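Local coordinates for protein ZmpA Glycopeptidase (Clostridium perfringens, PDB 6XSX) that probably cleaves glycosylated proteins as a metal-dependent peptidase of the M60 family, this chain being the catalytic module of a much longer protein, at residues Asn189-Ala192 with Thr193-Leu196. Sequence-based numbering, arbitrary orientation.
Sequences NVTA and TYAL
Thr191 caps the start of helix 192-202: its OG1 accepts the backbone N-H of Tyr194, with 3.1 Å between Thr191 OG1 and Tyr194 N and an N-H...O angle of 152°. The hydroxyl sits between its own backbone N and carbonyl carbon (chi1 67°), which turns it over the first helical turn and also brings Thr191 OG1 to 3.1 Å from Tyr194 CB. The Tyr194 side chain crosses that of Thr191 at a slant; with CG anti to the backbone N (chi1 -173°), it leads away from the cap, and it touches Gln267 and Leu271 of helix 267-272. Behind the cap the main chain takes over, Ala195 N donating to Thr191 O at 3.0 Å and Leu196 N to Ala192 O at 2.9 Å. The methyl Ala195 CB lies 3.3 Å from Thr191 O, and it makes an apolar contact with CG2 of Val190, the last residue of the strand, at 4.0 Å. A second shell fixes the threonines: Thr191 OG1 is also hydrogen-bonded to Gln267, and Thr193 OG1 to Asp177 OD2, while Asp177 OD1 weakly accepts the N-H of Ala192. Ala192, Thr193 and Leu196 pack on helix 155-171. The whole is a threonine N-cap at a tight strand-to-helix junction, where a single residue, Thr191, links strand 186-190 of the mixed sheet to helix 192-202 within the M60 peptidase region.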
loop_
_atom_site.group_PDB
_atom_site.type_symbol
_atom_site.label_atom_id
_atom_site.label_comp_id
_atom_site.label_asym_id
_atom_site.label_seq_id
_atom_site.Cartn_x
_atom_site.Cartn_y
_atom_site.Cartn_z
ATOM N N ASN A 189 -0.431 -13.335 -10.334
ATOM C CA ASN A 189 -0.137 -13.867 -11.655
ATOM C C ASN A 189 1.377 -13.858 -11.859
ATOM O O ASN A 189 1.979 -12.783 -11.884
ATOM C CB ASN A 189 -0.843 -13.025 -12.725
ATOM C CG ASN A 189 -0.382 -13.313 -14.139
ATOM O OD1 ASN A 189 0.491 -12.620 -14.669
ATOM N ND2 ASN A 189 -0.970 -14.328 -14.754
ATOM N N VAL A 190 1.961 -15.058 -12.024
ATOM C CA VAL A 190 3.392 -15.262 -12.222
ATOM C C VAL A 190 3.581 -16.345 -13.287
ATOM O O VAL A 190 2.600 -16.830 -13.848
ATOM C CB VAL A 190 4.092 -15.694 -10.915
ATOM C CG1 VAL A 190 4.151 -14.587 -9.871
ATOM C CG2 VAL A 190 3.475 -16.964 -10.335
ATOM N N THR A 191 4.840 -16.733 -13.557
ATOM C CA THR A 191 5.097 -17.847 -14.466
ATOM C C THR A 191 4.979 -19.169 -13.712
ATOM O O THR A 191 5.240 -19.232 -12.509
ATOM C CB THR A 191 6.492 -17.803 -15.115
ATOM O OG1 THR A 191 7.518 -17.999 -14.138
ATOM C CG2 THR A 191 6.762 -16.552 -15.924
ATOM N N ALA A 192 4.638 -20.232 -14.452
ATOM C CA ALA A 192 4.524 -21.576 -13.898
ATOM C C ALA A 192 5.899 -22.107 -13.480
ATOM O O ALA A 192 6.026 -22.751 -12.440
ATOM C CB ALA A 192 3.853 -22.496 -14.889
ATOM N N THR A 193 6.914 -21.830 -14.305
ATOM C CA THR A 193 8.259 -22.341 -14.098
ATOM C C THR A 193 8.845 -21.772 -12.807
ATOM O O THR A 193 9.450 -22.505 -12.018
ATOM C CB THR A 193 9.156 -22.097 -15.319
ATOM O OG1 THR A 193 9.128 -20.695 -15.567
ATOM C CG2 THR A 193 8.690 -22.828 -16.562
ATOM N N TYR A 194 8.637 -20.468 -12.588
ATOM C CA TYR A 194 9.113 -19.828 -11.372
ATOM C C TYR A 194 8.312 -20.315 -10.164
ATOM O O TYR A 194 8.889 -20.663 -9.134
ATOM C CB TYR A 194 9.086 -18.303 -11.508
ATOM C CG TYR A 194 9.724 -17.593 -10.344
ATOM C CD1 TYR A 194 9.100 -17.556 -9.104
ATOM C CD2 TYR A 194 10.958 -16.978 -10.473
ATOM C CE1 TYR A 194 9.685 -16.922 -8.023
ATOM C CE2 TYR A 194 11.553 -16.331 -9.401
ATOM C CZ TYR A 194 10.912 -16.303 -8.173
ATOM O OH TYR A 194 11.491 -15.677 -7.104
ATOM N N ALA A 195 6.979 -20.332 -10.292
ATOM C CA ALA A 195 6.114 -20.737 -9.195
ATOM C C ALA A 195 6.507 -22.120 -8.680
ATOM O O ALA A 195 6.591 -22.328 -7.473
ATOM C CB ALA A 195 4.666 -20.704 -9.623
ATOM N N LEU A 196 6.741 -23.069 -9.599
ATOM C CA LEU A 196 6.992 -24.445 -9.192
ATOM C C LEU A 196 8.313 -24.536 -8.423
ATOM O O LEU A 196 8.375 -25.192 -7.385
ATOM C CB LEU A 196 6.951 -25.376 -10.411
ATOM C CG LEU A 196 7.371 -26.823 -10.140
ATOM C CD1 LEU A 196 6.459 -27.496 -9.112
ATOM C CD2 LEU A 196 7.398 -27.629 -11.428
#